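Local coordinates for protein thermotoga maritima TmcAL (Thermotoga maritima, PDB 5Y0T) that belongs to the HIGH nucleotidyl transferase family of the HUP clan and holds adenosine-5'-rp-alpha-thio-triphosphate in a pocket of its nucleotide-binding fold, at residues Glu348-Ser351 against Leu352-Lys355; Val362-Met365 against Ser366-Arg369. All blocks are in the same frame, centred on the assembly; numbering follows the deposited sequence.

Contact 1 of 2, residues Glu348-Ser351 against Leu352-Lys355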
ATOM      1  N   GLU A 348      20.731  33.747  15.063  1.00 21.40           N
ATOM      2  CA  GLU A 348      21.997  33.860  15.769  1.00 23.21           C
ATOM      3  C   GLU A 348      22.515  32.485  16.191  1.00 24.01           C
ATOM      4  O   GLU A 348      23.703  32.197  16.016  1.00 26.83           O
ATOM      5  CB  GLU A 348      21.850  34.775  16.990  1.00 29.02           C
ATOM      6  CG  GLU A 348      21.401  36.197  16.636  1.00 31.42           C
ATOM      7  CD  GLU A 348      20.920  36.993  17.841  1.00 39.99           C
ATOM      8  OE1 GLU A 348      21.046  36.496  18.987  1.00 36.76           O
ATOM      9  OE2 GLU A 348      20.411  38.119  17.640  1.00 42.69           O
ATOM     10  N   ILE A 349      21.645  31.636  16.742  1.00 17.58           N
ATOM     11  CA  ILE A 349      22.123  30.328  17.217  1.00 18.17           C
ATOM     12  C   ILE A 349      22.247  29.376  16.030  1.00 21.22           C
ATOM     13  O   ILE A 349      23.122  28.518  16.002  1.00 23.42           O
ATOM     14  CB  ILE A 349      21.219  29.719  18.345  1.00 18.02           C
ATOM     15  CG1 ILE A 349      21.890  28.493  18.983  1.00 17.80           C
ATOM     16  CG2 ILE A 349      19.835  29.332  17.827  1.00 21.07           C
ATOM     17  CD1 ILE A 349      23.267  28.805  19.591  1.00 18.15           C
ATOM     18  N   LEU A 350      21.426  29.573  15.005  1.00 20.47           N
ATOM     19  CA  LEU A 350      21.556  28.732  13.815  1.00 24.57           C
ATOM     20  C   LEU A 350      22.886  29.002  13.116  1.00 23.70           C
ATOM     21  O   LEU A 350      23.557  28.085  12.636  1.00 28.79           O
ATOM     22  CB  LEU A 350      20.382  28.963  12.867  1.00 19.75           C
ATOM     23  CG  LEU A 350      20.392  28.108  11.594  1.00 31.70           C
ATOM     24  CD1 LEU A 350      20.484  26.627  11.955  1.00 28.69           C
ATOM     25  CD2 LEU A 350      19.143  28.397  10.763  1.00 28.79           C
ATOM     26  N   SER A 351      23.295  30.267  13.103  1.00 20.12           N
ATOM     27  CA  SER A 351      24.570  30.633  12.526  1.00 22.32           C
ATOM     28  C   SER A 351      25.742  29.953  13.266  1.00 26.40           C
ATOM     29  O   SER A 351      26.703  29.464  12.649  1.00 23.23           O
ATOM     30  CB  SER A 351      24.716  32.162  12.538  1.00 24.04           C
ATOM     31  OG  SER A 351      26.000  32.544  12.087  1.00 37.08           O
ATOM     32  N   LEU A 352      25.651  29.899  14.585  1.00 21.63           N
ATOM     33  CA  LEU A 352      26.676  29.225  15.374  1.00 27.24           C
ATOM     34  C   LEU A 352      26.665  27.712  15.116  1.00 25.14           C
ATOM     35  O   LEU A 352      27.719  27.096  15.016  1.00 24.19           O
ATOM     36  CB  LEU A 352      26.481  29.500  16.864  1.00 30.84           C
ATOM     37  CG  LEU A 352      27.619  28.969  17.743  1.00 32.29           C
ATOM     38  CD1 LEU A 352      28.951  29.627  17.353  1.00 38.18           C
ATOM     39  CD2 LEU A 352      27.330  29.216  19.206  1.00 30.81           C
ATOM     40  N   MET A 353      25.473  27.128  15.009  1.00 22.10           N
ATOM     41  CA  MET A 353      25.341  25.713  14.655  1.00 19.79           C
ATOM     42  C   MET A 353      26.049  25.390  13.353  1.00 25.63           C
ATOM     43  O   MET A 353      26.651  24.330  13.227  1.00 25.06           O
ATOM     44  CB  MET A 353      23.869  25.302  14.548  1.00 19.03           C
ATOM     45  CG  MET A 353      23.176  25.169  15.896  1.00 23.62           C
ATOM     46  SD  MET A 353      21.400  24.925  15.719  1.00 28.33           S
ATOM     47  CE  MET A 353      21.381  23.528  14.596  1.00 20.90           C
ATOM     48  N   ARG A 354      25.990  26.299  12.384  1.00 24.06           N
ATOM     49  CA  ARG A 354      26.652  26.018  11.109  1.00 27.23           C
ATOM     50  C   ARG A 354      28.152  25.876  11.310  1.00 28.86           C
ATOM     51  O   ARG A 354      28.815  25.134  10.581  1.00 25.45           O
ATOM     52  CB  ARG A 354      26.344  27.093  10.073  1.00 26.90           C
ATOM     53  CG  ARG A 354      24.869  27.101   9.641  1.00 29.18           C
ATOM     54  CD  ARG A 354      24.636  27.973   8.406  1.00 34.15           C
ATOM     55  NE  ARG A 354      23.213  28.232   8.180  1.00 36.26           N
ATOM     56  CZ  ARG A 354      22.388  27.400   7.543  1.00 40.61           C
ATOM     57  NH1 ARG A 354      21.112  27.725   7.379  1.00 44.06           N
ATOM     58  NH2 ARG A 354      22.836  26.242   7.071  1.00 36.18           N
ATOM     59  N   LYS A 355      28.693  26.567  12.307  1.00 25.02           N
ATOM     60  CA  LYS A 355      30.112  26.412  12.618  1.00 27.51           C
ATOM     61  C   LYS A 355      30.383  25.182  13.486  1.00 27.83           C
ATOM     62  O   LYS A 355      31.420  24.535  13.346  1.00 28.85           O
ATOM     63  CB  LYS A 355      30.660  27.658  13.324  1.00 27.63           C
ATOM     64  CG  LYS A 355      30.544  28.954  12.506  1.00 35.76           C
ATOM     65  CD  LYS A 355      31.042  30.148  13.325  1.00 43.05           C
ATOM     66  CE  LYS A 355      31.005  31.459  12.535  1.00 57.79           C
ATOM     67  NZ  LYS A 355      29.622  31.981  12.316  1.00 62.30           N
TER
HETATM   68  O   HOH W   1      27.704  30.552  10.373  1.00 32.39           O

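Contact 2 of 2, residues Val362-Met365 against Ser366-Arg369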
ATOM      1  N   VAL A 362      20.261  20.759   7.039  1.00 19.86           N
ATOM      2  CA  VAL A 362      19.387  20.883   5.876  1.00 20.70           C
ATOM      3  C   VAL A 362      18.334  21.949   6.161  1.00 25.47           C
ATOM      4  O   VAL A 362      17.519  21.780   7.059  1.00 21.39           O
ATOM      5  CB  VAL A 362      18.693  19.533   5.536  1.00 21.91           C
ATOM      6  CG1 VAL A 362      17.726  19.694   4.352  1.00 22.92           C
ATOM      7  CG2 VAL A 362      19.733  18.447   5.253  1.00 17.84           C
ATOM      8  N   THR A 363      18.385  23.059   5.432  1.00 23.31           N
ATOM      9  CA  THR A 363      17.338  24.087   5.491  1.00 22.88           C
ATOM     10  C   THR A 363      16.504  23.962   4.222  1.00 27.76           C
ATOM     11  O   THR A 363      15.286  23.777   4.257  1.00 35.70           O
ATOM     12  CB  THR A 363      17.898  25.542   5.633  1.00 31.60           C
ATOM     13  OG1 THR A 363      19.012  25.731   4.756  1.00 30.81           O
ATOM     14  CG2 THR A 363      18.353  25.807   7.055  1.00 30.23           C
ATOM     15  N   ASN A 364      17.183  24.082   3.098  1.00 24.11           N
ATOM     16  CA  ASN A 364      16.545  24.025   1.798  1.00 20.29           C
ATOM     17  C   ASN A 364      16.538  22.584   1.301  1.00 21.45           C
ATOM     18  O   ASN A 364      17.565  22.067   0.847  1.00 20.89           O
ATOM     19  CB  ASN A 364      17.315  24.943   0.841  1.00 19.67           C
ATOM     20  CG  ASN A 364      16.578  25.216  -0.454  1.00 28.18           C
ATOM     21  OD1 ASN A 364      15.723  24.440  -0.879  1.00 23.47           O
ATOM     22  ND2 ASN A 364      16.939  26.328  -1.113  1.00 27.57           N
ATOM     23  N   MET A 365      15.368  21.957   1.318  1.00 21.09           N
ATOM     24  CA  MET A 365      15.286  20.531   0.994  1.00 23.14           C
ATOM     25  C   MET A 365      15.639  20.272  -0.470  1.00 22.35           C
ATOM     26  O   MET A 365      16.216  19.238  -0.801  1.00 22.84           O
ATOM     27  CB  MET A 365      13.896  19.985   1.319  1.00 21.29           C
ATOM     28  CG  MET A 365      13.721  19.554   2.787  1.00 22.02           C
ATOM     29  SD  MET A 365      14.746  18.145   3.258  1.00 21.52           S
ATOM     30  CE  MET A 365      13.754  16.777   2.626  1.00 20.55           C
ATOM     31  N   SER A 366      15.332  21.224  -1.347  1.00 21.71           N
ATOM     32  CA  SER A 366      15.669  21.070  -2.764  1.00 22.57           C
ATOM     33  C   SER A 366      17.168  20.920  -2.960  1.00 22.10           C
ATOM     34  O   SER A 366      17.618  20.474  -4.008  1.00 23.79           O
ATOM     35  CB  SER A 366      15.155  22.258  -3.587  1.00 28.96           C
ATOM     36  OG  SER A 366      13.734  22.272  -3.611  1.00 36.92           O
ATOM     37  N   LEU A 367      17.943  21.330  -1.961  1.00 19.03           N
ATOM     38  CA  LEU A 367      19.393  21.208  -2.014  1.00 20.91           C
ATOM     39  C   LEU A 367      19.982  20.030  -1.220  1.00 21.09           C
ATOM     40  O   LEU A 367      21.206  19.927  -1.118  1.00 21.72           O
ATOM     41  CB  LEU A 367      20.036  22.510  -1.512  1.00 20.41           C
ATOM     42  CG  LEU A 367      19.572  23.804  -2.196  1.00 28.40           C
ATOM     43  CD1 LEU A 367      20.356  25.000  -1.650  1.00 29.99           C
ATOM     44  CD2 LEU A 367      19.697  23.716  -3.708  1.00 23.71           C
ATOM     45  N   TYR A 368      19.162  19.178  -0.599  1.00 18.99           N
ATOM     46  CA  TYR A 368      19.765  18.284   0.387  1.00 20.84           C
ATOM     47  C   TYR A 368      20.775  17.324  -0.221  1.00 22.48           C
ATOM     48  O   TYR A 368      21.722  16.937   0.457  1.00 21.06           O
ATOM     49  CB  TYR A 368      18.712  17.515   1.186  1.00 20.43           C
ATOM     50  CG  TYR A 368      18.065  16.290   0.571  1.00 23.62           C
ATOM     51  CD1 TYR A 368      18.775  15.107   0.374  1.00 20.49           C
ATOM     52  CD2 TYR A 368      16.710  16.282   0.300  1.00 27.22           C
ATOM     53  CE1 TYR A 368      18.168  13.995  -0.148  1.00 22.18           C
ATOM     54  CE2 TYR A 368      16.088  15.159  -0.205  1.00 26.32           C
ATOM     55  CZ  TYR A 368      16.819  14.017  -0.422  1.00 24.44           C
ATOM     56  OH  TYR A 368      16.189  12.889  -0.926  1.00 29.10           O
ATOM     57  N   ARG A 369      20.613  16.975  -1.502  1.00 17.62           N
ATOM     58  CA  ARG A 369      21.590  16.097  -2.136  1.00 24.69           C
ATOM     59  C   ARG A 369      22.912  16.811  -2.369  1.00 25.00           C
ATOM     60  O   ARG A 369      23.971  16.180  -2.328  1.00 23.91           O
ATOM     61  CB  ARG A 369      21.064  15.549  -3.464  1.00 25.11           C
ATOM     62  CG  ARG A 369      19.820  14.707  -3.297  1.00 34.97           C
ATOM     63  CD  ARG A 369      19.422  14.054  -4.603  1.00 45.60           C
ATOM     64  NE  ARG A 369      19.677  12.622  -4.535  1.00 53.92           N
ATOM     65  CZ  ARG A 369      18.766  11.721  -4.194  1.00 42.47           C
ATOM     66  NH1 ARG A 369      17.529  12.100  -3.912  1.00 48.36           N
ATOM     67  NH2 ARG A 369      19.094  10.444  -4.141  1.00 45.99           N
TER

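Contact 1 of 2, residues Glu348-Ser351 against Leu352-Lys355
Ser-351 and Lys-355, one helical turn apart, meet through a water rather than directly: OG of Ser-351 and NZ of Lys-355 stand 3.7 Å apart. The water gives a hydrogen to the backbone O of Ser-351 at 2.7 Å, accepts one from NZ of Lys-355, and is also hydrogen-bonded to OG of Ser-351, so that three polar groups on the exposed flank share one solvent molecule. The lysine reaches it by running extended as far as CE and bending only at its last bond (chi4 72°), which turns NZ back toward the preceding turn.

The buried flank is apolar, formed by Ile-349, Leu-350 and Met-353, with Leu-352 at its margin. CD1 of Ile-349 touches CD2 of Leu-352 at 4.1 Å, and CD1 of Leu-350 meets the methyl CE of Met-353 at 4.2 Å. That methyl is brought round by a bend at the thioether (chi3 53°). The other branch of Leu-350 lies against the arginine, CD2 to NH1 of Arg-354 4.0 Å, an oblique approach to the guanidinium.

Behind these side chains runs the i to i+4 bonding of an alpha-helix. Met-353 N donates to Ile-349 O at 2.9 Å and 164°, and Arg-354 N to Leu-350 O at 3.0 Å; the bond from Leu-352 N to Glu-348 O is weak. OE1 of Glu-348 is hydrogen-bonded to OH of Tyr-32 and salt-bridged to NZ of Lys-345.

Helix 346-356 connects parallel strands 337-343 and 361-362 in a beta-alpha-beta unit. Leu-350 packs on Ile-339 and Phe-342, Met-353 touches Ile-34 and Ile-361, and Ile-349 touches Tyr-32 and Ile-34 of strand 32-38.

Contact 2 of 2, residues Val362-Met365 against Ser366-Arg369
A tight turn leads from the end of strand 361-362 into helix 368-374, and its first helical bonds are of the 3-10 kind, i to i+3. Leu-367 N donates to Asn-364 O at 2.9 Å, and Tyr-368 N to Met-365 O at 3.0 Å in a nearly straight bond (168°). In both, the donor stands well above the carbonyl plane. The Asn-364 side chain adds a weak bond, its OD1 accepting from Ser-366 N at 3.3 Å. With CG anti to the backbone N (chi1 -167°), the amide also lies across Leu-367, ND2 coming 3.7 Å from CD1 of Leu-367.

On the buried side, Met-365 curls back through bends at chi2 and chi3 to make a Met-aromatic contact with Tyr-368. SD lies 5.1 Å from the ring centroid and well off the ring normal, while CE of Met-365 touches CD2 of Tyr-368 at 3.8 Å. Val-362 runs alongside the tyrosine, CG1 to CB of Tyr-368 4.0 Å.

Ile-388 of helix 381-399 and Phe-414 touch both residues of the pair, and Phe-384 touches Tyr-368. A strand thus passes into an alpha-helix through a short 3-10 turn, the two oxygens of Asn-364 taking the N-H groups of Leu-367 and, weakly, Ser-366, and Met-365 O that of Tyr-368.

Overall arrangement
From the N-terminal side, the chain leaves strand 337-343 and enters helix 346-356, where contact 1 spans successive turns without enclosing a loop. It then returns along strand 361-362, parallel to 337-343, and contact 2 closes the turn leading into helix 368-374. The two contacts follow in series, neither nested nor crossed, with centres about 17 Å apart. Residues of contact 1 also pack the crossover helix on the sheet, and Met-365 and Tyr-368 of contact 2 also touch helices 381-399 and 412-415. The two still meet in space: NH1 of Arg-354 packs against CG2 of Thr-363 at 3.4 Å, joining the helix to the loop after the strand.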